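PDB 2GFI: phytase from Debaryomyces castellii, which probably hydrolyses phytate (inositol hexakisphosphate), releasing phosphate from the 3-position, as a member of the histidine acid phosphatase family. Local coordinates for residues Thr53-Leu66 and His140-Phe152. Numbering follows the deposited sequence.
Sequences TDIPDQCTLEQVQL and HGIAFRTKYGELF
Val64 lies against Tyr148 and Phe144 where helix 133-148 packs against the mixed sheet of the histidine phosphatase α/β fold. Strand 59-66 and helix 140-148 run nearly antiparallel, at 163°, their axes 10.9 Å apart. Val64 CG2 sits over one face of the Tyr148 ring in a CH-pi contact, 3.6 Å from the centroid and 14° off the ring normal. With CG1 between the backbone N and the carbonyl carbon (chi1 63°), Val64 can turn that other methyl to Phe144, reaching CZ at 3.6 Å. Lys147 CG covers the opposite face of the tyrosine, Leu61 CD2 meets its edge in plane, and Tyr148 CD2 in turn lies over the centre of the Phe144 ring. The Tyr148 hydroxyl is hydrogen-bonded to Glu378 on strand 374-382, which also forms a salt bridge with Lys147. Were Tyr148 replaced by alanine, Val64 CG2 and Leu61 CD2 would probably face a gap, and Glu378 would be likely to lose one of its donors. At the active-site end, Leu66 CD1 approaches the His140 ring at its edge, 3.7 Å from CE1; the His140 side chain is about 11 Å from that of the predicted nucleophile His70. At the other end Leu151 reaches the strand backbone, CD1 touching Gln63 CA at 3.5 Å, beside the classic beta bulge of Glu62 and Gln63 opposite Lys379. Extended Lys147 donates from NZ to Thr53 O, a bond modelled as very short. Finally, Glu150 OE2 accepts from two waters, one also donating to Leu61 O, the other accepting from Leu61 N at 2.8 Å.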
ATOM      1  N   THR A  53       8.790   6.838  16.794  1.00 23.57           N
ATOM      2  CA  THR A  53       9.139   8.262  16.834  1.00 22.54           C
ATOM      3  C   THR A  53       8.324   8.921  17.914  1.00 23.02           C
ATOM      4  O   THR A  53       8.640  10.043  18.294  1.00 22.25           O
ATOM      5  CB  THR A  53       8.901   8.969  15.497  1.00 22.66           C
ATOM      6  OG1 THR A  53       7.555   8.727  15.052  1.00 20.50           O
ATOM      7  CG2 THR A  53       9.793   8.382  14.418  1.00 21.99           C
ATOM      8  N   ASP A  54       7.270   8.226  18.371  1.00 22.93           N
ATOM      9  CA  ASP A  54       6.536   8.594  19.581  1.00 24.47           C
ATOM     10  C   ASP A  54       7.456   8.911  20.746  1.00 23.82           C
ATOM     11  O   ASP A  54       8.496   8.276  20.922  1.00 22.92           O
ATOM     12  CB  ASP A  54       5.720   7.416  20.089  1.00 25.84           C
ATOM     13  CG  ASP A  54       4.537   7.086  19.222  1.00 30.14           C
ATOM     14  OD1 ASP A  54       4.515   7.408  18.024  1.00 36.44           O
ATOM     15  OD2 ASP A  54       3.570   6.468  19.688  1.00 36.55           O
ATOM     16  N   ILE A  55       7.037   9.845  21.597  1.00 23.85           N
ATOM     17  CA  ILE A  55       7.757  10.019  22.866  1.00 23.33           C
ATOM     18  C   ILE A  55       7.525   8.767  23.669  1.00 23.62           C
ATOM     19  O   ILE A  55       6.388   8.310  23.752  1.00 22.74           O
ATOM     20  CB  ILE A  55       7.298  11.284  23.591  1.00 23.06           C
ATOM     21  CG1 ILE A  55       7.339  12.453  22.591  1.00 21.80           C
ATOM     22  CG2 ILE A  55       8.225  11.572  24.863  1.00 21.59           C
ATOM     23  CD1 ILE A  55       8.773  12.681  21.943  1.00 23.08           C
ATOM     24  N   PRO A  56       8.589   8.167  24.210  1.00 24.65           N
ATOM     25  CA  PRO A  56       8.432   6.936  24.940  1.00 26.42           C
ATOM     26  C   PRO A  56       7.468   7.117  26.103  1.00 28.49           C
ATOM     27  O   PRO A  56       7.434   8.174  26.717  1.00 27.36           O
ATOM     28  CB  PRO A  56       9.859   6.655  25.444  1.00 26.50           C
ATOM     29  CG  PRO A  56      10.709   7.354  24.464  1.00 25.32           C
ATOM     30  CD  PRO A  56       9.999   8.591  24.176  1.00 24.04           C
ATOM     31  N   ASP A  57       6.684   6.080  26.373  1.00 31.78           N
ATOM     32  CA  ASP A  57       5.898   5.969  27.603  1.00 35.21           C
ATOM     33  C   ASP A  57       6.705   6.298  28.841  1.00 35.20           C
ATOM     34  O   ASP A  57       7.854   5.863  28.969  1.00 34.97           O
ATOM     35  CB  ASP A  57       5.329   4.545  27.730  1.00 36.48           C
ATOM     36  CG  ASP A  57       4.366   4.207  26.607  1.00 40.44           C
ATOM     37  OD1 ASP A  57       3.944   5.141  25.858  1.00 43.47           O
ATOM     38  OD2 ASP A  57       3.979   3.022  26.386  1.00 47.17           O
ATOM     39  N   GLN A  58       6.097   7.059  29.749  1.00 36.38           N
ATOM     40  CA  GLN A  58       6.773   7.502  30.987  1.00 37.99           C
ATOM     41  C   GLN A  58       7.794   8.598  30.698  1.00 37.14           C
ATOM     42  O   GLN A  58       8.653   8.883  31.534  1.00 38.67           O
ATOM     43  CB  GLN A  58       7.498   6.335  31.727  1.00 39.67           C
ATOM     44  CG  GLN A  58       6.712   4.994  31.880  1.00 45.02           C
ATOM     45  CD  GLN A  58       5.507   5.111  32.798  1.00 46.25           C
ATOM     46  OE1 GLN A  58       4.349   5.147  32.323  1.00 55.29           O
ATOM     47  NE2 GLN A  58       5.766   5.177  34.124  1.00 56.41           N
ATOM     48  N   CYS A  59       7.745   9.188  29.508  1.00 35.50           N
ATOM     49  CA  CYS A  59       8.630  10.304  29.182  1.00 33.70           C
ATOM     50  C   CYS A  59       7.784  11.496  28.898  1.00 32.44           C
ATOM     51  O   CYS A  59       6.695  11.377  28.348  1.00 32.33           O
ATOM     52  CB  CYS A  59       9.560  10.019  28.004  1.00 33.14           C
ATOM     53  SG  CYS A  59      10.802   8.794  28.402  1.00 33.96           S
ATOM     54  N   THR A  60       8.289  12.642  29.316  1.00 30.96           N
ATOM     55  CA  THR A  60       7.576  13.878  29.169  1.00 30.47           C
ATOM     56  C   THR A  60       8.431  14.819  28.361  1.00 28.83           C
ATOM     57  O   THR A  60       9.615  15.032  28.676  1.00 28.09           O
ATOM     58  CB  THR A  60       7.224  14.457  30.554  1.00 31.11           C
ATOM     59  OG1 THR A  60       6.395  13.498  31.232  1.00 32.72           O
ATOM     60  CG2 THR A  60       6.283  15.678  30.407  1.00 32.38           C
ATOM     61  N   LEU A  61       7.826  15.321  27.285  1.00 27.23           N
ATOM     62  CA  LEU A  61       8.439  16.321  26.431  1.00 26.36           C
ATOM     63  C   LEU A  61       8.888  17.540  27.227  1.00 26.25           C
ATOM     64  O   LEU A  61       8.109  18.115  27.986  1.00 25.30           O
ATOM     65  CB  LEU A  61       7.446  16.775  25.339  1.00 25.36           C
ATOM     66  CG  LEU A  61       7.610  16.117  23.981  1.00 24.19           C
ATOM     67  CD1 LEU A  61       6.497  16.560  23.109  1.00 22.04           C
ATOM     68  CD2 LEU A  61       8.975  16.442  23.369  1.00 24.02           C
ATOM     69  N   GLU A  62      10.123  17.955  26.996  1.00 27.05           N
ATOM     70  CA  GLU A  62      10.649  19.170  27.610  1.00 28.64           C
ATOM     71  C   GLU A  62      10.958  20.242  26.590  1.00 28.50           C
ATOM     72  O   GLU A  62      10.729  21.413  26.854  1.00 29.42           O
ATOM     73  CB  GLU A  62      11.899  18.867  28.417  1.00 29.24           C
ATOM     74  CG  GLU A  62      11.625  18.086  29.685  1.00 31.89           C
ATOM     75  CD  GLU A  62      12.918  17.767  30.388  1.00 34.67           C
ATOM     76  OE1 GLU A  62      13.762  17.114  29.777  1.00 35.58           O
ATOM     77  OE2 GLU A  62      13.104  18.201  31.541  1.00 40.77           O
ATOM     78  N   GLN A  63      11.455  19.838  25.419  1.00 27.76           N
ATOM     79  CA  GLN A  63      11.865  20.780  24.386  1.00 26.88           C
ATOM     80  C   GLN A  63      11.933  20.099  23.011  1.00 26.62           C
ATOM     81  O   GLN A  63      12.172  18.897  22.912  1.00 27.19           O
ATOM     82  CB  GLN A  63      13.223  21.372  24.762  1.00 27.28           C
ATOM     83  CG  GLN A  63      13.705  22.549  23.915  1.00 27.04           C
ATOM     84  CD  GLN A  63      15.095  22.955  24.292  1.00 28.40           C
ATOM     85  OE1 GLN A  63      15.428  23.011  25.495  1.00 32.68           O
ATOM     86  NE2 GLN A  63      15.932  23.202  23.301  1.00 25.61           N
ATOM     87  N   VAL A  64      11.725  20.872  21.954  1.00 25.71           N
ATOM     88  CA  VAL A  64      11.979  20.393  20.611  1.00 24.81           C
ATOM     89  C   VAL A  64      12.631  21.499  19.806  1.00 24.89           C
ATOM     90  O   VAL A  64      12.256  22.655  19.927  1.00 25.10           O
ATOM     91  CB  VAL A  64      10.671  19.873  19.925  1.00 24.77           C
ATOM     92  CG1 VAL A  64       9.638  21.024  19.749  1.00 21.46           C
ATOM     93  CG2 VAL A  64      10.980  19.103  18.633  1.00 23.13           C
ATOM     94  N   GLN A  65      13.632  21.125  19.009  1.00 24.59           N
ATOM     95  CA  GLN A  65      14.241  22.002  18.030  1.00 23.83           C
ATOM     96  C   GLN A  65      14.038  21.371  16.666  1.00 23.59           C
ATOM     97  O   GLN A  65      14.251  20.184  16.473  1.00 24.11           O
ATOM     98  CB  GLN A  65      15.723  22.214  18.321  1.00 24.22           C
ATOM     99  CG  GLN A  65      16.041  22.417  19.826  1.00 25.05           C
ATOM    100  CD  GLN A  65      17.508  22.514  20.112  1.00 24.51           C
ATOM    101  OE1 GLN A  65      18.310  22.349  19.220  1.00 24.14           O
ATOM    102  NE2 GLN A  65      17.869  22.794  21.368  1.00 26.44           N
ATOM    103  N   LEU A  66      13.539  22.183  15.752  1.00 23.11           N
ATOM    104  CA  LEU A  66      13.384  21.865  14.382  1.00 22.10           C
ATOM    105  C   LEU A  66      14.379  22.699  13.556  1.00 22.22           C
ATOM    106  O   LEU A  66      14.459  23.932  13.678  1.00 21.76           O
ATOM    107  CB  LEU A  66      11.957  22.171  13.948  1.00 21.35           C
ATOM    108  CG  LEU A  66      11.753  22.086  12.429  1.00 21.68           C
ATOM    109  CD1 LEU A  66      12.021  20.647  11.892  1.00 21.20           C
ATOM    110  CD2 LEU A  66      10.352  22.582  12.044  1.00 19.95           C
ATOM    111  N   HIS A 140       3.570  19.691   7.527  1.00 16.63           N
ATOM    112  CA  HIS A 140       4.586  19.466   8.525  1.00 16.64           C
ATOM    113  C   HIS A 140       4.271  20.281   9.802  1.00 17.22           C
ATOM    114  O   HIS A 140       4.309  19.747  10.900  1.00 18.27           O
ATOM    115  CB  HIS A 140       5.992  19.805   8.000  1.00 16.16           C
ATOM    116  CG  HIS A 140       7.087  19.484   8.980  1.00 15.95           C
ATOM    117  ND1 HIS A 140       8.383  19.928   8.831  1.00 15.80           N
ATOM    118  CD2 HIS A 140       7.060  18.788  10.146  1.00 13.68           C
ATOM    119  CE1 HIS A 140       9.116  19.502   9.849  1.00 14.95           C
ATOM    120  NE2 HIS A 140       8.341  18.794  10.656  1.00 13.51           N
ATOM    121  N   GLY A 141       3.968  21.561   9.644  1.00 17.10           N
ATOM    122  CA  GLY A 141       3.585  22.405  10.763  1.00 17.43           C
ATOM    123  C   GLY A 141       2.433  21.785  11.536  1.00 17.82           C
ATOM    124  O   GLY A 141       2.515  21.678  12.735  1.00 18.58           O
ATOM    125  N   ILE A 142       1.377  21.347  10.849  1.00 17.36           N
ATOM    126  CA  ILE A 142       0.238  20.713  11.496  1.00 17.79           C
ATOM    127  C   ILE A 142       0.666  19.514  12.330  1.00 18.71           C
ATOM    128  O   ILE A 142       0.277  19.378  13.469  1.00 19.95           O
ATOM    129  CB  ILE A 142      -0.796  20.246  10.438  1.00 17.81           C
ATOM    130  CG1 ILE A 142      -1.395  21.424   9.649  1.00 16.33           C
ATOM    131  CG2 ILE A 142      -1.862  19.341  11.069  1.00 14.77           C
ATOM    132  CD1 ILE A 142      -2.396  20.973   8.502  1.00 16.88           C
ATOM    133  N   ALA A 143       1.459  18.640  11.725  1.00 19.64           N
ATOM    134  CA  ALA A 143       1.897  17.396  12.316  1.00 19.31           C
ATOM    135  C   ALA A 143       2.745  17.711  13.518  1.00 19.57           C
ATOM    136  O   ALA A 143       2.727  17.006  14.531  1.00 19.01           O
ATOM    137  CB  ALA A 143       2.721  16.580  11.286  1.00 18.99           C
ATOM    138  N   PHE A 144       3.546  18.751  13.359  1.00 20.22           N
ATOM    139  CA  PHE A 144       4.465  19.147  14.379  1.00 20.25           C
ATOM    140  C   PHE A 144       3.670  19.681  15.572  1.00 20.64           C
ATOM    141  O   PHE A 144       3.981  19.358  16.697  1.00 21.11           O
ATOM    142  CB  PHE A 144       5.430  20.193  13.821  1.00 19.27           C
ATOM    143  CG  PHE A 144       6.639  20.444  14.695  1.00 19.75           C
ATOM    144  CD1 PHE A 144       7.854  19.783  14.441  1.00 18.33           C
ATOM    145  CD2 PHE A 144       6.590  21.380  15.752  1.00 19.75           C
ATOM    146  CE1 PHE A 144       8.993  20.044  15.213  1.00 14.59           C
ATOM    147  CE2 PHE A 144       7.723  21.650  16.504  1.00 16.96           C
ATOM    148  CZ  PHE A 144       8.915  20.978  16.235  1.00 17.44           C
ATOM    149  N   ARG A 145       2.647  20.498  15.336  1.00 21.80           N
ATOM    150  CA  ARG A 145       1.793  20.928  16.424  1.00 22.19           C
ATOM    151  C   ARG A 145       1.157  19.730  17.088  1.00 22.43           C
ATOM    152  O   ARG A 145       1.143  19.652  18.305  1.00 22.07           O
ATOM    153  CB  ARG A 145       0.708  21.909  15.985  1.00 22.50           C
ATOM    154  CG  ARG A 145      -0.316  22.186  17.110  1.00 24.00           C
ATOM    155  CD  ARG A 145       0.204  22.910  18.386  1.00 25.17           C
ATOM    156  NE  ARG A 145       0.017  24.271  18.047  1.00 29.68           N
ATOM    157  CZ  ARG A 145      -0.864  25.115  18.511  1.00 26.39           C
ATOM    158  NH1 ARG A 145      -1.643  24.877  19.556  1.00 28.81           N
ATOM    159  NH2 ARG A 145      -0.890  26.265  17.906  1.00 26.75           N
ATOM    160  N   THR A 146       0.623  18.805  16.290  1.00 23.31           N
ATOM    161  CA  THR A 146      -0.005  17.600  16.849  1.00 24.59           C
ATOM    162  C   THR A 146       0.934  16.844  17.787  1.00 24.45           C
ATOM    163  O   THR A 146       0.521  16.456  18.839  1.00 26.29           O
ATOM    164  CB  THR A 146      -0.521  16.649  15.756  1.00 24.49           C
ATOM    165  OG1 THR A 146      -1.594  17.263  15.062  1.00 24.90           O
ATOM    166  CG2 THR A 146      -1.215  15.466  16.396  1.00 25.68           C
ATOM    167  N   LYS A 147       2.198  16.669  17.404  1.00 24.08           N
ATOM    168  CA  LYS A 147       3.177  15.974  18.221  1.00 23.12           C
ATOM    169  C   LYS A 147       3.703  16.757  19.425  1.00 22.50           C
ATOM    170  O   LYS A 147       3.823  16.209  20.541  1.00 21.39           O
ATOM    171  CB  LYS A 147       4.371  15.525  17.364  1.00 23.10           C
ATOM    172  CG  LYS A 147       5.227  14.510  18.121  1.00 22.31           C
ATOM    173  CD  LYS A 147       6.307  13.842  17.291  1.00 24.59           C
ATOM    174  CE  LYS A 147       7.173  12.919  18.164  1.00 25.60           C
ATOM    175  NZ  LYS A 147       8.334  12.343  17.390  1.00 28.59           N
ATOM    176  N   TYR A 148       4.057  18.018  19.181  1.00 21.76           N
ATOM    177  CA  TYR A 148       4.856  18.792  20.134  1.00 21.75           C
ATOM    178  C   TYR A 148       4.124  19.916  20.831  1.00 22.36           C
ATOM    179  O   TYR A 148       4.682  20.544  21.705  1.00 21.97           O
ATOM    180  CB  TYR A 148       6.097  19.368  19.462  1.00 19.97           C
ATOM    181  CG  TYR A 148       7.025  18.309  18.913  1.00 19.45           C
ATOM    182  CD1 TYR A 148       7.797  17.520  19.768  1.00 19.99           C
ATOM    183  CD2 TYR A 148       7.136  18.097  17.527  1.00 17.77           C
ATOM    184  CE1 TYR A 148       8.655  16.545  19.252  1.00 20.65           C
ATOM    185  CE2 TYR A 148       7.993  17.154  17.011  1.00 18.54           C
ATOM    186  CZ  TYR A 148       8.742  16.368  17.869  1.00 20.65           C
ATOM    187  OH  TYR A 148       9.592  15.408  17.352  1.00 20.86           O
ATOM    188  N   GLY A 149       2.887  20.156  20.425  1.00 23.81           N
ATOM    189  CA  GLY A 149       2.109  21.296  20.878  1.00 25.87           C
ATOM    190  C   GLY A 149       1.823  21.384  22.378  1.00 27.26           C
ATOM    191  O   GLY A 149       1.491  22.461  22.858  1.00 28.12           O
ATOM    192  N   GLU A 150       1.930  20.279  23.119  1.00 27.96           N
ATOM    193  CA  GLU A 150       1.793  20.342  24.578  1.00 29.06           C
ATOM    194  C   GLU A 150       2.875  21.263  25.149  1.00 29.00           C
ATOM    195  O   GLU A 150       2.722  21.795  26.252  1.00 29.64           O
ATOM    196  CB  GLU A 150       1.932  18.960  25.221  1.00 29.28           C
ATOM    197  CG  GLU A 150       3.361  18.430  25.238  1.00 30.95           C
ATOM    198  CD  GLU A 150       3.405  16.937  25.493  1.00 33.39           C
ATOM    199  OE1 GLU A 150       2.824  16.164  24.697  1.00 33.06           O
ATOM    200  OE2 GLU A 150       3.996  16.536  26.514  1.00 34.51           O
ATOM    201  N   LEU A 151       3.963  21.431  24.391  1.00 28.29           N
ATOM    202  CA  LEU A 151       5.098  22.265  24.778  1.00 27.92           C
ATOM    203  C   LEU A 151       4.828  23.732  24.457  1.00 28.41           C
ATOM    204  O   LEU A 151       5.603  24.600  24.835  1.00 28.84           O
ATOM    205  CB  LEU A 151       6.358  21.845  24.021  1.00 27.46           C
ATOM    206  CG  LEU A 151       7.170  20.627  24.455  1.00 28.12           C
ATOM    207  CD1 LEU A 151       8.464  20.577  23.638  1.00 25.96           C
ATOM    208  CD2 LEU A 151       7.457  20.624  25.942  1.00 27.65           C
ATOM    209  N   PHE A 152       3.756  24.004  23.732  1.00 28.65           N
ATOM    210  CA  PHE A 152       3.474  25.358  23.317  1.00 29.85           C
ATOM    211  C   PHE A 152       2.477  25.963  24.296  1.00 31.12           C
ATOM    212  O   PHE A 152       1.419  25.374  24.561  1.00 31.54           O
ATOM    213  CB  PHE A 152       2.911  25.380  21.899  1.00 28.84           C
ATOM    214  CG  PHE A 152       2.584  26.783  21.371  1.00 28.67           C
ATOM    215  CD1 PHE A 152       3.576  27.751  21.226  1.00 27.75           C
ATOM    216  CD2 PHE A 152       1.295  27.095  20.959  1.00 27.42           C
ATOM    217  CE1 PHE A 152       3.268  29.009  20.725  1.00 28.66           C
ATOM    218  CE2 PHE A 152       0.989  28.346  20.446  1.00 27.56           C
ATOM    219  CZ  PHE A 152       1.963  29.302  20.332  1.00 27.49           C
TER
HETATM  220  O   HOH W   1       5.605  18.087  28.094  1.00 32.46           O
HETATM  221  O   HOH W   2       5.261  14.298  26.683  1.00 34.78           O